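Local atomic coordinates of trehalose-6-phosphate phosphatase (PDB entry 5DX9), a protein that belongs to the trehalose-phosphatase family of the HAD clan, and is modelled with a magnesium ion and two sugar units bound in a pocket. Residues Ala9-Ala14 against Glu299-Glu304; Pro33-Lys36 against His40-Pro43; Ser91-Pro96 against Ile102-Ala107; Glu115-Phe120 against Ser130-Lys135. All blocks are in the same frame, centred on the assembly; numbering follows the deposited sequence.

Contact 1 of 4, residues Ala9-Ala14 against Glu299-Glu304; sequences AQFTDA and ESLLEE
L301 meets helix 9-14 with both of its methyl groups, CD1 packing on T12 and CD2 on the ring of F11. The tight spot is T12 CG2, which lies 3.4 Å from L301 CD1, inside the usual carbon-carbon distance; here the two side chains slide past each other in opposite directions. F11 is met more loosely, its CE2 3.6 Å from L301 CD2, with the methyl coming obliquely to the ring and the side chains crossing at about a right angle. The ring also touches F271 edge-to-face and meets F208, which ties this face of the helix to the central sheet. At the partly exposed side the apolar partner gives way to a carboxylate. E304, its CG anti to the backbone N (chi1 174°) and its chain extended beyond, comes from the opposite direction and sets OE2 3.4 Å from T12 CG2. D13 OD1 stays 4.8 Å from E304 OE1; K16 forms a salt bridge with the former and a weak, long ion pair with the latter, and so probably offsets their like charges. The short helix axes pass 10.5 Å apart at 44° between their N-to-C directions. T12 OG1 bonds back to T8 O in its own helix, leaving the CG2 methyl to take the close contact with L301: the N-terminal and C-terminal helices are held together here by apolar fit, with charged groups confined to the margin.

Contact 2 of 4, residues Pro33-Lys36 against His40-Pro43; sequences PIVK and HAVP. With GLC (alpha-D-glucopyranose), chain B.
V35 CG2 lies over one face of the flat peptide group joining H40 to A41, 4.2 Å from A41 N, and the same methyl is also 4.2 Å from A41 CB. The imidazole of H40 stands apart from this packing, its exposed ring leading away from V35. The peptides on either side of V35 give an N-H and a C=O to the glucose. V35 N donates to GLC O6 over 2.8 Å in a nearly straight bond (170°), and GLC O4 donates to V35 O, also over 2.8 Å. A weak third bond runs from GLC O6 to V35 O, 3.5 Å long. V35 thus meets the 4- and 6-hydroxyls through its backbone. Its side chain supplies an apolar contact: CG2 sits between the backbone N and the carbonyl carbon and comes to 4.0 Å from GLC C6, and A41 CB is likewise 4.0 Å from GLC C6. The tight bend that brings A41 round is an inverse gamma turn, marked by a weak bond from V42 N to H40 O. R144, N180 and the backbone O of K178 also hydrogen-bond the glucose. Both segments belong to the loop between strand 21-25 and helix 45-56; A41 O is bonded to Y27 OH, K36 O to N145, and P43 packs on H76 and W77 of helix 70-77.

Contact 3 of 4, residues Ser91-Pro96 against Ile102-Ala107; sequences SFVKQP and INMTEA
Between F92-V93 and I102-N103 the chain forms an antiparallel beta ladder, with V93 and I102 as the hydrogen-bonded pair: I102 N donates to V93 O over 2.9 Å, and V93 N returns a longer bond to I102 O at 3.2 Å. Beyond the non-hydrogen-bonded pair F92-N103, M104 N donates to S91 O over 2.8 Å. F92 CA adds a CH...O contact of 3.4 Å to I102 O. Side-chain contacts follow on both faces. On the V93 side, selenomethionine M104, bent at chi2 and chi3, curls its CE to 3.3 Å from V93 CG2, a tight approach beside I193 and R196 of helix 190-200. On the other face F92 and N103 run side by side in the same direction, with F92 CE1 3.3 Å from N103 CG and the ring and amide planes 54° apart. S91 CB and T105 CG2 press together at 3.3 Å. Two local irregularities follow: a classic beta bulge of S91 and F92 opposite A87, and an Asx turn from N103, whose OD1 is less surely placed, to T105 N. Backbone bonds therefore set the hairpin's register, with a methyl contact packing the V93 face and a ring-amide contact the F92 face.

Contact 4 of 4, residues Glu115-Phe120 against Ser130-Lys135; sequences EVEEIF and STIEVK. With G6P (6-O-phosphono-alpha-D-glucopyranose), chain C.
I132 points its CD1 methyl at helix 115-120, reaching 3.6 Å from F120 CB and 4.1 Å from the backbone oxygen E117 O. CG1 of I132, anti to the backbone N (chi1 -171°), extends the branch toward the helix. V134, two residues along, meets the side chain of E117: its CG2 lies 3.7 Å from E117 OE2, the two side chains crossing at about a right angle, so the carboxylate end rests against a methyl at the exposed margin. E117 OE2 has a weak, long ion pair with K121. Strand and helix run nearly antiparallel, 166° apart over these short segments, and their axes approach to 9.7 Å. The strand's other face turns to the sugar phosphate. E133 OE1 accepts from G6P O2 over 3.0 Å and, weakly, from G6P O3 at 3.3 Å, while K135 NZ donates to G6P O3 over 2.9 Å. One hydroxyl is therefore shared between an acid and a lysine. A second shell fixes both: E133 OE1 also accepts from H142, and K135 NZ makes a salt bridge with E182 as well as bonds to T140 and G67 O. The F120 ring, turned aside from I132, meets W141 and packs on L162 of helix 148-166. Helix on one face and ligand on the other of a four-stranded antiparallel sheet is consistent with the alpha/beta C2-type cap found in some HAD-clan proteins, trehalose-phosphatases among them, here lending E133 and K135 to the pocket.

In the fold
Contacts 1 and 3 are buried, contacts 2 and 4 only partly so. Contact 1 packs two helices beside the large mixed sheet, and contact 3 forms that sheet's outer hairpin; both serve the same core, yet the first rests on apolar side chains and the second chiefly on backbone bonds, with side-chain packing added. Contact 4 belongs to the separate four-stranded sheet and lies opposite contact 1 about the chain's centre, their centres 43 Å apart. Contacts 2 and 4 share the ligand pocket, with nearest atoms about 7 Å apart: a loop offers backbone groups to the glucose, a strand and the residue that follows it offer charged side chains to the sugar phosphate. Along the chain, contact 1 encloses the other three.

Contact 1 of 4, residues Ala9-Ala14 against Glu299-Glu304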
loop_
_atom_site.group_PDB
_atom_site.type_symbol
_atom_site.label_atom_id
_atom_site.label_comp_id
_atom_site.label_asym_id
_atom_site.label_seq_id
_atom_site.Cartn_x
_atom_site.Cartn_y
_atom_site.Cartn_z
ATOM N N ALA A 9 17.054 15.595 4.749
ATOM C CA ALA A 9 17.924 15.974 5.856
ATOM C C ALA A 9 17.223 15.745 7.189
ATOM O O ALA A 9 17.744 15.051 8.061
ATOM C CB ALA A 9 18.356 17.425 5.723
ATOM N N GLN A 10 16.036 16.326 7.340
ATOM C CA GLN A 10 15.252 16.141 8.554
ATOM C C GLN A 10 14.840 14.686 8.765
ATOM O O GLN A 10 14.774 14.213 9.902
ATOM C CB GLN A 10 14.006 17.018 8.530
ATOM C CG GLN A 10 13.077 16.755 9.691
ATOM C CD GLN A 10 11.709 17.375 9.491
ATOM O OE1 GLN A 10 11.541 18.294 8.685
ATOM N NE2 GLN A 10 10.720 16.870 10.222
ATOM N N PHE A 11 14.546 13.982 7.675
ATOM C CA PHE A 11 14.170 12.576 7.780
ATOM C C PHE A 11 15.360 11.721 8.198
ATOM O O PHE A 11 15.220 10.798 8.998
ATOM C CB PHE A 11 13.599 12.056 6.459
ATOM C CG PHE A 11 13.298 10.589 6.479
ATOM C CD1 PHE A 11 12.252 10.100 7.242
ATOM C CD2 PHE A 11 14.066 9.698 5.752
ATOM C CE1 PHE A 11 11.974 8.749 7.277
ATOM C CE2 PHE A 11 13.791 8.344 5.780
ATOM C CZ PHE A 11 12.745 7.869 6.545
ATOM N N THR A 12 16.528 12.030 7.646
ATOM C CA THR A 12 17.748 11.297 7.969
ATOM C C THR A 12 18.041 11.332 9.466
ATOM O O THR A 12 18.322 10.304 10.081
ATOM C CB THR A 12 18.962 11.861 7.209
ATOM O OG1 THR A 12 18.785 11.661 5.800
ATOM C CG2 THR A 12 20.237 11.167 7.654
ATOM N N ASP A 13 17.964 12.521 10.050
ATOM C CA ASP A 13 18.271 12.692 11.463
ATOM C C ASP A 13 17.241 11.996 12.347
ATOM O O ASP A 13 17.585 11.412 13.377
ATOM C CB ASP A 13 18.365 14.180 11.803
ATOM C CG ASP A 13 19.639 14.819 11.267
ATOM O OD1 ASP A 13 20.712 14.184 11.366
ATOM O OD2 ASP A 13 19.570 15.952 10.743
ATOM N N ALA A 14 15.976 12.049 11.939
ATOM C CA ALA A 14 14.922 11.369 12.680
ATOM C C ALA A 14 15.125 9.859 12.616
ATOM O O ALA A 14 14.917 9.153 13.602
ATOM C CB ALA A 14 13.560 11.749 12.140
ATOM N N GLU A 299 19.076 5.213 -0.119
ATOM C CA GLU A 299 20.454 4.869 -0.449
ATOM C C GLU A 299 21.420 5.871 0.178
ATOM O O GLU A 299 22.428 5.486 0.771
ATOM C CB GLU A 299 20.659 4.823 -1.964
ATOM C CG GLU A 299 20.042 3.611 -2.645
ATOM C CD GLU A 299 20.341 3.571 -4.128
ATOM O OE1 GLU A 299 20.030 4.558 -4.825
ATOM O OE2 GLU A 299 20.894 2.556 -4.598
ATOM N N SER A 300 21.113 7.156 0.034
ATOM C CA SER A 300 21.930 8.200 0.638
ATOM C C SER A 300 21.879 8.069 2.149
ATOM O O SER A 300 22.895 8.203 2.831
ATOM C CB SER A 300 21.456 9.587 0.206
ATOM O OG SER A 300 21.543 9.734 -1.199
ATOM N N LEU A 301 20.685 7.792 2.662
ATOM C CA LEU A 301 20.479 7.597 4.089
ATOM C C LEU A 301 21.308 6.424 4.602
ATOM O O LEU A 301 21.994 6.533 5.620
ATOM C CB LEU A 301 18.995 7.370 4.386
ATOM C CG LEU A 301 18.609 7.043 5.830
ATOM C CD1 LEU A 301 19.234 8.049 6.774
ATOM C CD2 LEU A 301 17.097 7.027 6.001
ATOM N N LEU A 302 21.241 5.307 3.886
ATOM C CA LEU A 302 21.965 4.099 4.269
ATOM C C LEU A 302 23.474 4.322 4.305
ATOM O O LEU A 302 24.141 3.923 5.261
ATOM C CB LEU A 302 21.623 2.954 3.316
ATOM C CG LEU A 302 20.241 2.344 3.558
ATOM C CD1 LEU A 302 19.848 1.424 2.416
ATOM C CD2 LEU A 302 20.220 1.607 4.887
ATOM N N GLU A 303 24.007 4.955 3.265
ATOM C CA GLU A 303 25.427 5.279 3.221
ATOM C C GLU A 303 25.858 6.103 4.433
ATOM O O GLU A 303 26.910 5.851 5.022
ATOM C CB GLU A 303 25.769 6.033 1.939
ATOM C CG GLU A 303 26.927 6.992 2.112
ATOM C CD GLU A 303 27.922 6.928 0.972
ATOM O OE1 GLU A 303 27.647 6.220 -0.021
ATOM O OE2 GLU A 303 28.983 7.585 1.076
ATOM N N GLU A 304 25.041 7.085 4.802
ATOM C CA GLU A 304 25.348 7.938 5.944
ATOM C C GLU A 304 25.377 7.146 7.244
ATOM O O GLU A 304 26.122 7.483 8.160
ATOM C CB GLU A 304 24.339 9.078 6.060
ATOM C CG GLU A 304 24.531 9.919 7.313
ATOM C CD GLU A 304 23.718 11.195 7.296
ATOM O OE1 GLU A 304 23.569 11.818 8.371
ATOM O OE2 GLU A 304 23.234 11.576 6.208
#

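Contact 2 of 4, residues Pro33-Lys36 against His40-Pro43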
loop_
_atom_site.group_PDB
_atom_site.type_symbol
_atom_site.label_atom_id
_atom_site.label_comp_id
_atom_site.label_asym_id
_atom_site.label_seq_id
_atom_site.Cartn_x
_atom_site.Cartn_y
_atom_site.Cartn_z
ATOM N N PRO A 33 9.505 2.019 -11.577
ATOM C CA PRO A 33 8.718 2.803 -12.534
ATOM C C PRO A 33 7.486 2.063 -13.054
ATOM O O PRO A 33 7.445 0.832 -13.046
ATOM C CB PRO A 33 9.709 3.062 -13.676
ATOM C CG PRO A 33 11.063 2.885 -13.064
ATOM C CD PRO A 33 10.896 1.828 -12.023
ATOM N N ILE A 34 6.484 2.825 -13.478
ATOM C CA ILE A 34 5.380 2.282 -14.257
ATOM C C ILE A 34 5.924 1.908 -15.629
ATOM O O ILE A 34 6.615 2.706 -16.253
ATOM C CB ILE A 34 4.227 3.297 -14.406
ATOM C CG1 ILE A 34 3.756 3.776 -13.031
ATOM C CG2 ILE A 34 3.069 2.700 -15.207
ATOM C CD1 ILE A 34 3.209 2.672 -12.158
ATOM N N VAL A 35 5.629 0.694 -16.089
ATOM C CA VAL A 35 6.095 0.246 -17.401
ATOM C C VAL A 35 4.969 -0.400 -18.207
ATOM O O VAL A 35 3.851 -0.567 -17.715
ATOM C CB VAL A 35 7.270 -0.751 -17.281
ATOM C CG1 VAL A 35 8.552 -0.024 -16.910
ATOM C CG2 VAL A 35 6.952 -1.834 -16.263
ATOM N N LYS A 36 5.277 -0.759 -19.450
ATOM C CA LYS A 36 4.291 -1.320 -20.373
ATOM C C LYS A 36 3.639 -2.602 -19.861
ATOM O O LYS A 36 2.418 -2.756 -19.935
ATOM C CB LYS A 36 4.937 -1.593 -21.734
ATOM C CG LYS A 36 4.913 -0.415 -22.695
ATOM C CD LYS A 36 5.782 0.733 -22.214
ATOM C CE LYS A 36 5.666 1.940 -23.143
ATOM N NZ LYS A 36 4.280 2.488 -23.186
ATOM N N HIS A 40 6.844 -7.236 -16.010
ATOM C CA HIS A 40 8.190 -6.735 -16.264
ATOM C C HIS A 40 8.661 -5.718 -15.220
ATOM O O HIS A 40 9.782 -5.207 -15.302
ATOM C CB HIS A 40 8.259 -6.111 -17.656
ATOM C CG HIS A 40 7.967 -7.085 -18.759
ATOM N ND1 HIS A 40 7.567 -8.376 -18.527
ATOM C CD2 HIS A 40 8.025 -6.933 -20.107
ATOM C CE1 HIS A 40 7.386 -8.993 -19.685
ATOM N NE2 HIS A 40 7.656 -8.146 -20.653
ATOM N N ALA A 41 7.808 -5.429 -14.241
ATOM C CA ALA A 41 8.144 -4.464 -13.196
ATOM C C ALA A 41 9.043 -5.089 -12.132
ATOM O O ALA A 41 8.667 -5.179 -10.962
ATOM C CB ALA A 41 6.878 -3.913 -12.562
ATOM N N VAL A 42 10.230 -5.520 -12.542
ATOM C CA VAL A 42 11.155 -6.184 -11.631
ATOM C C VAL A 42 12.123 -5.188 -10.992
ATOM O O VAL A 42 12.638 -4.294 -11.664
ATOM C CB VAL A 42 11.957 -7.285 -12.349
ATOM C CG1 VAL A 42 11.008 -8.279 -13.010
ATOM C CG2 VAL A 42 12.897 -6.676 -13.378
ATOM N N PRO A 43 12.370 -5.342 -9.683
ATOM C CA PRO A 43 13.236 -4.410 -8.954
ATOM C C PRO A 43 14.679 -4.468 -9.438
ATOM O O PRO A 43 15.178 -5.543 -9.772
ATOM C CB PRO A 43 13.122 -4.887 -7.500
ATOM C CG PRO A 43 12.764 -6.325 -7.606
ATOM C CD PRO A 43 11.894 -6.442 -8.827
HETATM C C1 GLC B . 0.297 -1.146 -12.635
HETATM C C2 GLC B . -0.298 -0.353 -13.800
HETATM C C3 GLC B . 0.028 -1.011 -15.133
HETATM C C4 GLC B . 1.521 -1.279 -15.272
HETATM C C5 GLC B . 2.047 -2.045 -14.061
HETATM C C6 GLC B . 3.570 -2.165 -14.075
HETATM O O2 GLC B . -1.723 -0.241 -13.621
HETATM O O3 GLC B . -0.399 -0.161 -16.202
HETATM O O4 GLC B . 1.735 -2.011 -16.488
HETATM O O5 GLC B . 1.688 -1.388 -12.848
HETATM O O6 GLC B . 4.165 -0.874 -14.271
#

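Contact 3 of 4, residues Ser91-Pro96 against Ile102-Ala107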
loop_
_atom_site.group_PDB
_atom_site.type_symbol
_atom_site.label_atom_id
_atom_site.label_comp_id
_atom_site.label_asym_id
_atom_site.label_seq_id
_atom_site.Cartn_x
_atom_site.Cartn_y
_atom_site.Cartn_z
ATOM N N SER A 91 -5.888 -7.407 1.227
ATOM C CA SER A 91 -6.713 -8.603 1.337
ATOM C C SER A 91 -5.854 -9.787 1.780
ATOM O O SER A 91 -6.371 -10.825 2.196
ATOM C CB SER A 91 -7.409 -8.904 0.010
ATOM O OG SER A 91 -6.462 -9.195 -0.997
ATOM N N PHE A 92 -4.537 -9.618 1.688
ATOM C CA PHE A 92 -3.590 -10.629 2.147
ATOM C C PHE A 92 -2.408 -9.982 2.855
ATOM O O PHE A 92 -1.981 -8.884 2.491
ATOM C CB PHE A 92 -3.092 -11.480 0.981
ATOM C CG PHE A 92 -4.167 -12.289 0.324
ATOM C CD1 PHE A 92 -4.736 -13.366 0.985
ATOM C CD2 PHE A 92 -4.605 -11.982 -0.952
ATOM C CE1 PHE A 92 -5.726 -14.118 0.386
ATOM C CE2 PHE A 92 -5.596 -12.732 -1.558
ATOM C CZ PHE A 92 -6.156 -13.802 -0.888
ATOM N N VAL A 93 -1.880 -10.672 3.861
ATOM C CA VAL A 93 -0.765 -10.158 4.649
ATOM C C VAL A 93 0.206 -11.270 5.043
ATOM O O VAL A 93 -0.154 -12.186 5.783
ATOM C CB VAL A 93 -1.262 -9.457 5.930
ATOM C CG1 VAL A 93 -0.112 -8.749 6.631
ATOM C CG2 VAL A 93 -2.373 -8.474 5.601
ATOM N N LYS A 94 1.436 -11.192 4.543
ATOM C CA LYS A 94 2.480 -12.123 4.957
ATOM C C LYS A 94 3.522 -11.424 5.823
ATOM O O LYS A 94 4.398 -10.725 5.311
ATOM C CB LYS A 94 3.164 -12.757 3.748
ATOM C CG LYS A 94 4.371 -13.600 4.123
ATOM C CD LYS A 94 5.367 -13.692 2.980
ATOM C CE LYS A 94 6.699 -14.245 3.462
ATOM N NZ LYS A 94 7.732 -14.250 2.393
ATOM N N GLN A 95 3.423 -11.616 7.134
ATOM C CA GLN A 95 4.375 -11.036 8.076
ATOM C C GLN A 95 5.799 -11.505 7.788
ATOM O O GLN A 95 5.998 -12.515 7.113
ATOM C CB GLN A 95 3.991 -11.395 9.509
ATOM C CG GLN A 95 2.562 -11.040 9.873
ATOM C CD GLN A 95 2.217 -11.422 11.297
ATOM O OE1 GLN A 95 1.160 -11.057 11.812
ATOM N NE2 GLN A 95 3.112 -12.162 11.943
ATOM N N PRO A 96 6.793 -10.762 8.297
ATOM C CA PRO A 96 8.207 -11.113 8.133
ATOM C C PRO A 96 8.512 -12.517 8.653
ATOM O O PRO A 96 9.265 -13.256 8.029
ATOM C CB PRO A 96 8.931 -10.048 8.962
ATOM C CG PRO A 96 7.994 -8.885 8.973
ATOM C CD PRO A 96 6.620 -9.490 9.020
ATOM N N ILE A 102 -1.959 -14.418 5.352
ATOM C CA ILE A 102 -3.229 -14.394 6.067
ATOM C C ILE A 102 -4.327 -13.819 5.176
ATOM O O ILE A 102 -4.262 -12.653 4.786
ATOM C CB ILE A 102 -3.137 -13.552 7.356
ATOM C CG1 ILE A 102 -2.025 -14.077 8.267
ATOM C CG2 ILE A 102 -4.477 -13.527 8.077
ATOM C CD1 ILE A 102 -1.811 -13.245 9.515
ATOM N N ASN A 103 -5.330 -14.627 4.849
ATOM C CA ASN A 103 -6.439 -14.142 4.033
ATOM C C ASN A 103 -7.373 -13.250 4.843
ATOM O O ASN A 103 -8.110 -13.722 5.707
ATOM C CB ASN A 103 -7.226 -15.306 3.428
ATOM C CG ASN A 103 -8.226 -14.851 2.372
ATOM O OD1 ASN A 103 -8.664 -13.698 2.361
ATOM N ND2 ASN A 103 -8.588 -15.760 1.473
HETATM N N MSE A 104 -7.339 -11.958 4.542
HETATM C CA MSE A 104 -8.145 -10.970 5.246
HETATM C C MSE A 104 -9.596 -10.976 4.760
HETATM O O MSE A 104 -10.439 -10.241 5.279
HETATM C CB MSE A 104 -7.537 -9.576 5.063
HETATM C CG MSE A 104 -7.460 -8.731 6.324
HETATM SE SE MSE A 104 -6.275 -9.497 7.668
HETATM C CE MSE A 104 -4.967 -10.319 6.482
ATOM N N THR A 105 -9.885 -11.816 3.770
ATOM C CA THR A 105 -11.171 -11.772 3.078
ATOM C C THR A 105 -12.083 -12.968 3.357
ATOM O O THR A 105 -13.199 -13.028 2.841
ATOM C CB THR A 105 -10.968 -11.682 1.555
ATOM O OG1 THR A 105 -10.398 -12.906 1.076
ATOM C CG2 THR A 105 -10.043 -10.522 1.206
ATOM N N GLU A 106 -11.611 -13.911 4.169
ATOM C CA GLU A 106 -12.355 -15.142 4.434
ATOM C C GLU A 106 -13.802 -14.893 4.856
ATOM O O GLU A 106 -14.706 -15.621 4.447
ATOM C CB GLU A 106 -11.647 -15.968 5.510
ATOM C CG GLU A 106 -10.627 -16.955 4.969
ATOM C CD GLU A 106 -11.002 -18.397 5.259
ATOM O OE1 GLU A 106 -12.115 -18.632 5.780
ATOM O OE2 GLU A 106 -10.182 -19.295 4.969
ATOM N N ALA A 107 -14.015 -13.857 5.660
ATOM C CA ALA A 107 -15.342 -13.562 6.193
ATOM C C ALA A 107 -16.155 -12.648 5.277
ATOM O O ALA A 107 -17.231 -12.179 5.654
ATOM C CB ALA A 107 -15.220 -12.939 7.578
#

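Contact 4 of 4, residues Glu115-Phe120 against Ser130-Lys135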
loop_
_atom_site.group_PDB
_atom_site.type_symbol
_atom_site.label_atom_id
_atom_site.label_comp_id
_atom_site.label_asym_id
_atom_site.label_seq_id
_atom_site.Cartn_x
_atom_site.Cartn_y
_atom_site.Cartn_z
ATOM N N GLU A 115 -18.837 -12.278 -11.810
ATOM C CA GLU A 115 -19.545 -11.204 -12.494
ATOM C C GLU A 115 -18.568 -10.185 -13.067
ATOM O O GLU A 115 -18.722 -9.737 -14.204
ATOM C CB GLU A 115 -20.524 -10.518 -11.536
ATOM C CG GLU A 115 -21.542 -11.463 -10.909
ATOM C CD GLU A 115 -22.369 -10.804 -9.817
ATOM O OE1 GLU A 115 -21.814 -9.988 -9.050
ATOM O OE2 GLU A 115 -23.577 -11.104 -9.725
ATOM N N VAL A 116 -17.563 -9.826 -12.276
ATOM C CA VAL A 116 -16.563 -8.860 -12.709
ATOM C C VAL A 116 -15.667 -9.439 -13.794
ATOM O O VAL A 116 -15.340 -8.752 -14.763
ATOM C CB VAL A 116 -15.693 -8.382 -11.532
ATOM C CG1 VAL A 116 -14.408 -7.734 -12.041
ATOM C CG2 VAL A 116 -16.482 -7.417 -10.660
ATOM N N GLU A 117 -15.274 -10.700 -13.630
ATOM C CA GLU A 117 -14.436 -11.368 -14.623
ATOM C C GLU A 117 -15.139 -11.419 -15.975
ATOM O O GLU A 117 -14.523 -11.186 -17.017
ATOM C CB GLU A 117 -14.064 -12.784 -14.171
ATOM C CG GLU A 117 -13.199 -13.533 -15.180
ATOM C CD GLU A 117 -12.648 -14.848 -14.647
ATOM O OE1 GLU A 117 -13.070 -15.290 -13.556
ATOM O OE2 GLU A 117 -11.782 -15.439 -15.326
ATOM N N GLU A 118 -16.435 -11.717 -15.949
ATOM C CA GLU A 118 -17.226 -11.788 -17.171
ATOM C C GLU A 118 -17.241 -10.436 -17.878
ATOM O O GLU A 118 -17.111 -10.359 -19.100
ATOM C CB GLU A 118 -18.655 -12.247 -16.867
ATOM C CG GLU A 118 -19.562 -12.292 -18.087
ATOM C CD GLU A 118 -21.012 -12.582 -17.735
ATOM O OE1 GLU A 118 -21.822 -12.765 -18.667
ATOM O OE2 GLU A 118 -21.341 -12.628 -16.528
ATOM N N ILE A 119 -17.386 -9.368 -17.100
ATOM C CA ILE A 119 -17.409 -8.025 -17.661
ATOM C C ILE A 119 -16.065 -7.668 -18.297
ATOM O O ILE A 119 -16.014 -7.141 -19.411
ATOM C CB ILE A 119 -17.768 -6.979 -16.591
ATOM C CG1 ILE A 119 -19.222 -7.156 -16.146
ATOM C CG2 ILE A 119 -17.546 -5.575 -17.127
ATOM C CD1 ILE A 119 -19.656 -6.189 -15.059
ATOM N N PHE A 120 -14.982 -7.969 -17.591
ATOM C CA PHE A 120 -13.647 -7.628 -18.068
ATOM C C PHE A 120 -13.247 -8.495 -19.257
ATOM O O PHE A 120 -12.531 -8.040 -20.149
ATOM C CB PHE A 120 -12.620 -7.764 -16.942
ATOM C CG PHE A 120 -12.629 -6.614 -15.972
ATOM C CD1 PHE A 120 -13.253 -5.420 -16.300
ATOM C CD2 PHE A 120 -12.010 -6.724 -14.738
ATOM C CE1 PHE A 120 -13.261 -4.361 -15.412
ATOM C CE2 PHE A 120 -12.016 -5.668 -13.845
ATOM C CZ PHE A 120 -12.641 -4.486 -14.181
ATOM N N SER A 130 -5.757 -4.943 -24.705
ATOM C CA SER A 130 -6.189 -4.992 -23.315
ATOM C C SER A 130 -5.902 -6.370 -22.737
ATOM O O SER A 130 -5.921 -7.374 -23.454
ATOM C CB SER A 130 -7.677 -4.665 -23.185
ATOM O OG SER A 130 -8.470 -5.761 -23.608
ATOM N N THR A 131 -5.639 -6.417 -21.436
ATOM C CA THR A 131 -5.346 -7.676 -20.769
ATOM C C THR A 131 -6.113 -7.765 -19.455
ATOM O O THR A 131 -6.540 -6.748 -18.903
ATOM C CB THR A 131 -3.836 -7.835 -20.505
ATOM O OG1 THR A 131 -3.538 -9.208 -20.226
ATOM C CG2 THR A 131 -3.396 -6.969 -19.333
ATOM N N ILE A 132 -6.304 -8.984 -18.965
ATOM C CA ILE A 132 -7.023 -9.188 -17.716
ATOM C C ILE A 132 -6.131 -9.879 -16.695
ATOM O O ILE A 132 -5.404 -10.818 -17.019
ATOM C CB ILE A 132 -8.309 -10.009 -17.925
ATOM C CG1 ILE A 132 -9.151 -10.004 -16.647
ATOM C CG2 ILE A 132 -7.977 -11.433 -18.347
ATOM C CD1 ILE A 132 -10.502 -10.665 -16.806
ATOM N N GLU A 133 -6.176 -9.394 -15.459
ATOM C CA GLU A 133 -5.374 -9.965 -14.389
ATOM C C GLU A 133 -6.267 -10.461 -13.263
ATOM O O GLU A 133 -6.537 -9.735 -12.307
ATOM C CB GLU A 133 -4.369 -8.942 -13.857
ATOM C CG GLU A 133 -2.932 -9.427 -13.864
ATOM C CD GLU A 133 -1.966 -8.411 -13.289
ATOM O OE1 GLU A 133 -2.042 -7.227 -13.673
ATOM O OE2 GLU A 133 -1.128 -8.798 -12.451
ATOM N N VAL A 134 -6.734 -11.698 -13.386
ATOM C CA VAL A 134 -7.507 -12.316 -12.320
ATOM C C VAL A 134 -6.575 -12.713 -11.182
ATOM O O VAL A 134 -5.684 -13.543 -11.355
ATOM C CB VAL A 134 -8.280 -13.548 -12.816
ATOM C CG1 VAL A 134 -9.023 -14.207 -11.665
ATOM C CG2 VAL A 134 -9.247 -13.153 -13.923
ATOM N N LYS A 135 -6.771 -12.097 -10.025
ATOM C CA LYS A 135 -5.969 -12.415 -8.855
ATOM C C LYS A 135 -6.830 -13.177 -7.857
ATOM O O LYS A 135 -7.943 -13.585 -8.181
ATOM C CB LYS A 135 -5.381 -11.140 -8.241
ATOM C CG LYS A 135 -4.294 -10.500 -9.102
ATOM C CD LYS A 135 -3.878 -9.122 -8.598
ATOM C CE LYS A 135 -4.911 -8.073 -8.967
ATOM N NZ LYS A 135 -4.452 -6.690 -8.669
HETATM C C1 G6P C . -0.027 -3.046 -11.258
HETATM C C2 G6P C . -0.613 -4.448 -11.151
HETATM C C3 G6P C . -2.114 -4.411 -10.935
HETATM C C4 G6P C . -2.442 -3.643 -9.672
HETATM C C5 G6P C . -1.674 -2.319 -9.496
HETATM C C6 G6P C . -1.368 -2.031 -8.014
HETATM O O1 G6P C . -0.416 -2.378 -12.461
HETATM O O2 G6P C . -0.297 -5.177 -12.335
HETATM O O3 G6P C . -2.623 -5.740 -10.759
HETATM O O4 G6P C . -3.860 -3.433 -9.730
HETATM O O5 G6P C . -0.382 -2.257 -10.122
HETATM O O6 G6P C . 0.058 -2.067 -7.753
HETATM P P G6P C . 0.718 -1.229 -6.522
HETATM O O1P G6P C . 2.038 -1.926 -5.923
HETATM O O2P G6P C . 1.103 0.112 -7.016
HETATM O O3P G6P C . -0.418 -1.098 -5.390
#